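Local atomic coordinates of probable sensor histidine kinase pdtas (Mycobacterium tuberculosis, PDB entry 2YKF), a protein that probably autophosphorylates on a histidine when cyclic di-GMP binds its cytosolic GAF-PAS sensor region, starting a two-component response to nutrient shortage. Residues M251-D254 with T259-L262; A220-I225 with F229-V234; T146-C151 with P177-G182. One frame throughout, in Å; residues are numbered along the deposited sequence.

Interaction 1: M251-D254 with T259-L262; sequences MEVD and TVLL
Met251 and Leu262 face each other across a beta hairpin of the PAS-like domain, built from strands 250-255 and 258-269. The segments run antiparallel, with N-to-C directions 156° apart. Met251 and Leu262 exchange two backbone bonds, Met251 N to Leu262 O and Leu262 N to Met251 O, each 2.7 Å. Val253 and Val260 form the next hydrogen-bonded pair, N to O both ways at 2.9 Å.

On the face carrying Met251, Val253, Val260 and Leu262, the contact is apolar. CG2 of Val253 is the branch that reaches across, lying 3.7 Å from Leu262 CD1 and 4.1 Å from Val260 CG2. The side chain of Met251 meets Leu262 CB with CG, and its bent chain leads SD and CE off toward Val234 of helix 228-243.

The face of Glu252, Asp254, Thr259 and Leu261 is mixed. Thr259 OG1 donates to Asp254 OD1 over 2.8 Å, arriving 48° above the carboxylate plane while the two side chains lie alongside each other. With CG anti to the backbone N (chi1 176°), Glu252 lays its aliphatic part across Leu261, its partner opposite, and Thr259, diagonal to it: CG meets Thr259 CG2 at 3.5 Å, and CB rests on Leu261 CD2. Its carboxylate forms a salt bridge with Arg174 of the second subunit. Alternating hydrogen-bonded and non-hydrogen-bonded pairs mark antiparallel strands, here joined as a hairpin at the sheet's outer strand.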
loop_
_atom_site.group_PDB
_atom_site.type_symbol
_atom_site.label_atom_id
_atom_site.label_comp_id
_atom_site.label_asym_id
_atom_site.label_seq_id
_atom_site.Cartn_x
_atom_site.Cartn_y
_atom_site.Cartn_z
ATOM N N MET A 251 -1.259 16.271 -3.640
ATOM C CA MET A 251 -0.448 17.023 -4.565
ATOM C C MET A 251 0.894 16.393 -4.876
ATOM O O MET A 251 1.482 15.743 -4.022
ATOM C CB MET A 251 -0.265 18.473 -4.130
ATOM C CG MET A 251 0.318 18.716 -2.787
ATOM S SD MET A 251 -0.317 20.279 -2.130
ATOM C CE MET A 251 0.026 21.423 -3.513
ATOM N N GLU A 252 1.365 16.614 -6.097
ATOM C CA GLU A 252 2.646 16.089 -6.521
ATOM C C GLU A 252 3.635 17.242 -6.592
ATOM O O GLU A 252 3.353 18.305 -7.196
ATOM C CB GLU A 252 2.473 15.411 -7.868
ATOM C CG GLU A 252 3.746 14.903 -8.467
ATOM C CD GLU A 252 3.554 14.324 -9.882
ATOM O OE1 GLU A 252 2.540 13.657 -10.173
ATOM O OE2 GLU A 252 4.448 14.518 -10.690
ATOM N N VAL A 253 4.786 17.091 -5.940
ATOM C CA VAL A 253 5.724 18.179 -5.914
ATOM C C VAL A 253 7.128 17.661 -6.297
ATOM O O VAL A 253 7.553 16.679 -5.722
ATOM C CB VAL A 253 5.939 18.748 -4.493
ATOM C CG1 VAL A 253 5.985 20.192 -4.567
ATOM C CG2 VAL A 253 4.880 18.332 -3.508
ATOM N N ASP A 254 7.861 18.430 -7.111
ATOM C CA ASP A 254 9.304 18.242 -7.342
ATOM C C ASP A 254 10.129 19.030 -6.335
ATOM O O ASP A 254 9.848 20.195 -6.109
ATOM C CB ASP A 254 9.669 18.697 -8.768
ATOM C CG ASP A 254 9.171 17.727 -9.847
ATOM O OD1 ASP A 254 8.552 16.627 -9.575
ATOM O OD2 ASP A 254 9.372 18.088 -11.014
ATOM N N THR A 259 10.614 13.550 -6.571
ATOM C CA THR A 259 9.211 13.910 -6.773
ATOM C C THR A 259 8.471 13.158 -5.688
ATOM O O THR A 259 8.655 11.930 -5.543
ATOM C CB THR A 259 8.663 13.441 -8.127
ATOM O OG1 THR A 259 9.437 14.055 -9.162
ATOM C CG2 THR A 259 7.110 13.855 -8.314
ATOM N N VAL A 260 7.727 13.875 -4.862
ATOM C CA VAL A 260 6.922 13.217 -3.859
ATOM C C VAL A 260 5.426 13.464 -4.106
ATOM O O VAL A 260 5.038 14.495 -4.722
ATOM C CB VAL A 260 7.307 13.622 -2.446
ATOM C CG1 VAL A 260 8.711 13.178 -2.128
ATOM C CG2 VAL A 260 7.174 15.179 -2.273
ATOM N N LEU A 261 4.588 12.535 -3.664
ATOM C CA LEU A 261 3.141 12.770 -3.673
ATOM C C LEU A 261 2.781 13.021 -2.229
ATOM O O LEU A 261 3.226 12.297 -1.362
ATOM C CB LEU A 261 2.320 11.533 -4.107
ATOM C CG LEU A 261 2.354 11.064 -5.537
ATOM C CD1 LEU A 261 1.418 9.813 -5.648
ATOM C CD2 LEU A 261 1.849 12.210 -6.361
ATOM N N LEU A 262 1.967 14.040 -1.992
ATOM C CA LEU A 262 1.572 14.402 -0.631
ATOM C C LEU A 262 0.084 14.313 -0.568
ATOM O O LEU A 262 -0.599 14.751 -1.521
ATOM C CB LEU A 262 1.908 15.864 -0.328
ATOM C CG LEU A 262 3.361 16.238 -0.286
ATOM C CD1 LEU A 262 3.455 17.759 -0.134
ATOM C CD2 LEU A 262 3.980 15.577 0.864
#

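Interaction 2: A220-I225 with F229-V234; sequences ATRPLI and FEAHEV
Ile225 and Arg222 reach helix 228-243 from the turn just before it. Ile225 straddles Ala231: CG2 lies 3.9 Å from Ala231 CB and 3.8 Å from Glu230 CB, while CD1 runs along the helix to Val234 CB at 3.9 Å. CG1 lies beside the backbone N (chi1 -69°) and carries CD1 to Val234, while CG2, anti to the N, turns to Glu230 and Ala231.

Arg222 takes the solvent side. Its chain is extended from CG to NE; CG rests 4.0 Å from Ala231 CB, and one face of the guanidinium lies over Ala231 O and the backbone of His232. NH1 donates to His232 ND1 over 3.1 Å with an N-H...N angle of 154°. The bond lies near the plane of the ring and near that of the guanidinium, although the two planes are 60° apart.

The same NH1 makes a salt bridge with Asp235, one residue beyond the segment, so two acceptors on consecutive turns of the helix fix the arginine head. Within the turn, Leu224 N bonds to Thr221 O at 2.8 Å, while Thr221 OG1 is held by Tyr203 and Leu217 O. Underneath, Ile225, Glu230 and Val234 pack on strand 250-255. A short helix and turn leading tightly into a longer helix, with the turn and the longer helix packed on an outer strand, is consistent with the helical side of a PAS domain.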
loop_
_atom_site.group_PDB
_atom_site.type_symbol
_atom_site.label_atom_id
_atom_site.label_comp_id
_atom_site.label_asym_id
_atom_site.label_seq_id
_atom_site.Cartn_x
_atom_site.Cartn_y
_atom_site.Cartn_z
ATOM N N ALA A 220 10.687 23.701 7.030
ATOM C CA ALA A 220 11.499 22.607 6.520
ATOM C C ALA A 220 11.226 22.340 5.031
ATOM O O ALA A 220 12.131 21.947 4.278
ATOM C CB ALA A 220 11.174 21.356 7.302
ATOM N N THR A 221 9.984 22.503 4.609
ATOM C CA THR A 221 9.568 22.012 3.286
ATOM C C THR A 221 9.739 23.070 2.203
ATOM O O THR A 221 10.269 22.793 1.106
ATOM C CB THR A 221 8.112 21.528 3.326
ATOM O OG1 THR A 221 8.028 20.508 4.320
ATOM C CG2 THR A 221 7.702 20.903 1.978
ATOM N N ARG A 222 9.287 24.296 2.511
ATOM C CA ARG A 222 9.317 25.362 1.511
ATOM C C ARG A 222 10.648 25.506 0.745
ATOM O O ARG A 222 10.606 25.537 -0.478
ATOM C CB ARG A 222 8.804 26.696 2.078
ATOM C CG ARG A 222 8.401 27.664 0.974
ATOM C CD ARG A 222 7.885 28.973 1.526
ATOM N NE ARG A 222 7.835 29.862 0.369
ATOM C CZ ARG A 222 6.797 30.600 0.038
ATOM N NH1 ARG A 222 5.692 30.630 0.803
ATOM N NH2 ARG A 222 6.876 31.331 -1.049
ATOM N N PRO A 223 11.807 25.599 1.441
ATOM C CA PRO A 223 13.060 25.789 0.703
ATOM C C PRO A 223 13.404 24.617 -0.238
ATOM O O PRO A 223 14.221 24.786 -1.095
ATOM C CB PRO A 223 14.138 25.893 1.806
ATOM C CG PRO A 223 13.414 26.327 3.033
ATOM C CD PRO A 223 12.011 25.665 2.890
ATOM N N LEU A 224 12.731 23.469 -0.134
ATOM C CA LEU A 224 13.184 22.284 -0.895
ATOM C C LEU A 224 12.515 22.248 -2.196
ATOM O O LEU A 224 13.067 21.676 -3.140
ATOM C CB LEU A 224 12.895 20.946 -0.147
ATOM C CG LEU A 224 13.511 20.874 1.268
ATOM C CD1 LEU A 224 13.024 19.624 1.961
ATOM C CD2 LEU A 224 15.038 20.934 1.237
ATOM N N ILE A 225 11.308 22.841 -2.251
ATOM C CA ILE A 225 10.430 22.746 -3.405
ATOM C C ILE A 225 11.010 23.516 -4.570
ATOM O O ILE A 225 11.419 24.666 -4.408
ATOM C CB ILE A 225 9.014 23.213 -3.078
ATOM C CG1 ILE A 225 8.370 22.190 -2.134
ATOM C CG2 ILE A 225 8.129 23.364 -4.380
ATOM C CD1 ILE A 225 7.100 22.723 -1.484
ATOM N N PHE A 229 6.398 28.824 -7.477
ATOM C CA PHE A 229 4.920 28.916 -7.318
ATOM C C PHE A 229 4.347 27.761 -6.454
ATOM O O PHE A 229 3.426 27.942 -5.669
ATOM C CB PHE A 229 4.225 28.928 -8.697
ATOM C CG PHE A 229 4.526 30.187 -9.524
ATOM C CD1 PHE A 229 3.940 31.410 -9.178
ATOM C CD2 PHE A 229 5.355 30.131 -10.629
ATOM C CE1 PHE A 229 4.193 32.571 -9.945
ATOM C CE2 PHE A 229 5.600 31.277 -11.398
ATOM C CZ PHE A 229 5.023 32.505 -11.037
ATOM N N GLU A 230 4.860 26.561 -6.680
ATOM C CA GLU A 230 4.366 25.374 -5.962
ATOM C C GLU A 230 4.781 25.572 -4.516
ATOM O O GLU A 230 4.068 25.163 -3.624
ATOM C CB GLU A 230 5.078 24.110 -6.555
ATOM C CG GLU A 230 4.710 23.929 -7.985
ATOM C CD GLU A 230 4.907 22.529 -8.531
ATOM O OE1 GLU A 230 5.658 21.705 -7.932
ATOM O OE2 GLU A 230 4.299 22.284 -9.593
ATOM N N ALA A 231 5.975 26.129 -4.279
ATOM C CA ALA A 231 6.482 26.316 -2.900
ATOM C C ALA A 231 5.509 27.158 -2.085
ATOM O O ALA A 231 5.222 26.876 -0.899
ATOM C CB ALA A 231 7.925 26.915 -2.896
ATOM N N HIS A 232 4.971 28.196 -2.732
ATOM C CA HIS A 232 4.029 29.039 -2.070
ATOM C C HIS A 232 2.668 28.377 -1.922
ATOM O O HIS A 232 2.016 28.553 -0.900
ATOM C CB HIS A 232 3.881 30.377 -2.809
ATOM C CG HIS A 232 3.031 31.352 -2.064
ATOM N ND1 HIS A 232 3.405 31.868 -0.833
ATOM C CD2 HIS A 232 1.817 31.882 -2.344
ATOM C CE1 HIS A 232 2.467 32.702 -0.406
ATOM N NE2 HIS A 232 1.483 32.712 -1.293
ATOM N N GLU A 233 2.231 27.627 -2.932
ATOM C CA GLU A 233 0.960 26.881 -2.835
ATOM C C GLU A 233 0.925 25.910 -1.617
ATOM O O GLU A 233 -0.063 25.795 -0.893
ATOM C CB GLU A 233 0.676 26.096 -4.126
ATOM C CG GLU A 233 0.098 26.947 -5.291
ATOM C CD GLU A 233 0.272 26.248 -6.660
ATOM O OE1 GLU A 233 0.956 25.166 -6.736
ATOM O OE2 GLU A 233 -0.261 26.805 -7.650
ATOM N N VAL A 234 2.012 25.222 -1.424
ATOM C CA VAL A 234 2.100 24.259 -0.358
ATOM C C VAL A 234 2.044 24.952 0.994
ATOM O O VAL A 234 1.297 24.543 1.886
ATOM C CB VAL A 234 3.370 23.425 -0.531
ATOM C CG1 VAL A 234 3.656 22.577 0.778
ATOM C CG2 VAL A 234 3.130 22.553 -1.715
#

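Interaction 3: T146-C151 with P177-G182; sequences TAYRLC and PRAGDG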
loop_
_atom_site.group_PDB
_atom_site.type_symbol
_atom_site.label_atom_id
_atom_site.label_comp_id
_atom_site.label_asym_id
_atom_site.label_seq_id
_atom_site.Cartn_x
_atom_site.Cartn_y
_atom_site.Cartn_z
ATOM N N THR A 146 2.475 3.224 17.584
ATOM C CA THR A 146 1.743 4.206 18.414
ATOM C C THR A 146 1.210 5.403 17.643
ATOM O O THR A 146 -0.016 5.757 17.769
ATOM C CB THR A 146 2.613 4.681 19.601
ATOM O OG1 THR A 146 3.034 3.525 20.309
ATOM C CG2 THR A 146 1.845 5.520 20.475
ATOM N N ALA A 147 2.079 6.054 16.837
ATOM C CA ALA A 147 1.627 7.277 16.072
ATOM C C ALA A 147 0.463 6.936 15.111
ATOM O O ALA A 147 -0.550 7.680 14.978
ATOM C CB ALA A 147 2.829 7.845 15.260
ATOM N N TYR A 148 0.554 5.745 14.508
ATOM C CA TYR A 148 -0.531 5.295 13.574
ATOM C C TYR A 148 -1.837 5.063 14.334
ATOM O O TYR A 148 -2.918 5.483 13.873
ATOM C CB TYR A 148 -0.137 3.969 12.927
ATOM C CG TYR A 148 0.710 4.001 11.707
ATOM C CD1 TYR A 148 1.550 5.030 11.437
ATOM C CD2 TYR A 148 0.642 2.938 10.791
ATOM C CE1 TYR A 148 2.319 5.022 10.257
ATOM C CE2 TYR A 148 1.398 2.940 9.653
ATOM C CZ TYR A 148 2.233 3.952 9.408
ATOM O OH TYR A 148 3.021 3.956 8.267
ATOM N N ARG A 149 -1.766 4.341 15.449
ATOM C CA ARG A 149 -2.939 4.015 16.236
ATOM C C ARG A 149 -3.594 5.275 16.795
ATOM O O ARG A 149 -4.809 5.399 16.802
ATOM C CB ARG A 149 -2.554 3.042 17.345
ATOM C CG ARG A 149 -1.965 1.708 16.794
ATOM C CD ARG A 149 -1.569 0.766 17.916
ATOM N NE ARG A 149 -1.476 -0.608 17.411
ATOM C CZ ARG A 149 -0.363 -1.312 17.388
ATOM N NH1 ARG A 149 0.744 -0.810 17.895
ATOM N NH2 ARG A 149 -0.363 -2.522 16.880
ATOM N N LEU A 150 -2.782 6.228 17.215
ATOM C CA LEU A 150 -3.322 7.535 17.706
ATOM C C LEU A 150 -4.061 8.296 16.613
ATOM O O LEU A 150 -5.129 8.861 16.842
ATOM C CB LEU A 150 -2.207 8.383 18.321
ATOM C CG LEU A 150 -1.761 7.919 19.751
ATOM C CD1 LEU A 150 -0.537 8.774 20.072
ATOM C CD2 LEU A 150 -2.838 8.134 20.801
ATOM N N CYS A 151 -3.514 8.296 15.406
ATOM C CA CYS A 151 -4.207 8.920 14.259
ATOM C C CYS A 151 -5.503 8.171 13.912
ATOM O O CYS A 151 -6.509 8.824 13.587
ATOM C CB CYS A 151 -3.228 8.962 13.057
ATOM S SG CYS A 151 -3.904 9.967 11.662
ATOM N N PRO A 177 -0.613 8.417 -1.563
ATOM C CA PRO A 177 0.259 7.602 -0.675
ATOM C C PRO A 177 -0.577 6.691 0.219
ATOM O O PRO A 177 -1.680 7.080 0.571
ATOM C CB PRO A 177 0.935 8.639 0.220
ATOM C CG PRO A 177 0.652 9.929 -0.334
ATOM C CD PRO A 177 -0.521 9.854 -1.292
ATOM N N ARG A 178 -0.095 5.493 0.529
ATOM C CA ARG A 178 -0.639 4.688 1.584
ATOM C C ARG A 178 0.071 5.131 2.853
ATOM O O ARG A 178 1.147 5.704 2.812
ATOM C CB ARG A 178 -0.397 3.171 1.317
ATOM C CG ARG A 178 -0.773 2.698 -0.144
ATOM C CD ARG A 178 -2.292 2.856 -0.465
ATOM N NE ARG A 178 -2.582 2.265 -1.792
ATOM C CZ ARG A 178 -3.005 1.008 -1.980
ATOM N NH1 ARG A 178 -3.216 0.191 -0.936
ATOM N NH2 ARG A 178 -3.240 0.551 -3.219
ATOM N N ALA A 179 -0.570 4.933 3.999
ATOM C CA ALA A 179 0.084 5.218 5.286
ATOM C C ALA A 179 1.552 4.690 5.365
ATOM O O ALA A 179 2.475 5.428 5.743
ATOM C CB ALA A 179 -0.805 4.635 6.449
ATOM N N GLY A 180 1.787 3.439 4.969
ATOM C CA GLY A 180 3.148 2.915 5.038
ATOM C C GLY A 180 4.176 3.641 4.204
ATOM O O GLY A 180 5.396 3.587 4.517
ATOM N N ASP A 181 3.726 4.282 3.113
ATOM C CA ASP A 181 4.639 5.079 2.279
ATOM C C ASP A 181 5.371 6.190 3.029
ATOM O O ASP A 181 6.484 6.578 2.647
ATOM C CB ASP A 181 3.902 5.664 1.044
ATOM C CG ASP A 181 3.344 4.560 0.115
ATOM O OD1 ASP A 181 3.907 3.421 0.054
ATOM O OD2 ASP A 181 2.335 4.813 -0.572
ATOM N N GLY A 182 4.712 6.806 4.018
ATOM C CA GLY A 182 5.357 7.913 4.740
ATOM C C GLY A 182 4.235 8.636 5.522
ATOM O O GLY A 182 3.198 8.978 4.954
HETATM O O HOH W 1 5.111 5.235 7.294
#
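Tyr148, on helix 143-161 of the GAF domain, points its side chain at Ala179 and Gly180 in the loop that leads into strand 183-186. The loop arrives through Pro177, which packs on Leu279 and Arg281 of strand 272-282. At Arg178 the backbone N donates to Asp181 OD2 over 2.8 Å, from well above the carboxylate plane, and ties the last residue of the 3-10 turn 179-181 back to the residue before the turn. The Arg178 guanidinium makes a salt bridge with Asp181 of the second subunit.

Ala179 CB lies 4.2 Å from Tyr148 CE2, and its carbonyl O stands 3.0 Å from Tyr148 OH. Gly180 follows, its CA 3.4 Å from the same OH. A water in the plane of the tyrosine ring is hydrogen-bonded to OH at 2.6 Å and gives a weak bond of 3.2 Å to Gly180 O, a carbonyl also held by Asn198. The Asp181 carboxylate also bonds to Asn62 and Arg178 of the second subunit. Gly182 closes the turn, its N bonded to Ala179 O at 3.1 Å.

The Tyr148 ring meets that of Phe183 edge-to-face, and a sulfate, probably carried over from the crystallisation, lies about 3 Å from its side chain. Leu37 of helix 18-38 touches both Tyr148 and Ala179. The turn sits between helices 18-38 and 143-161 of the GAF side and strands 183-186 and 272-282 of the PAS sheet.

Interactions 1 and 2 are neighbours in the PAS-like domain, their centres 11 Å apart: Val253 CG1 packs 3.8 Å from Ile225 CG2, and Met251 CE lies 3.8 Å from Val234 CG2, so the hairpin and the helical turn share one apolar layer. Interaction 3 lies at the junction with the GAF domain, its centre 18 Å from that of interaction 1. Those two still touch, through Leu261 O and Pro177 CG at 3.6 Å, and both reach the second subunit. Interactions 2 and 3 stay apart, with nearest atoms about 13 Å from each other.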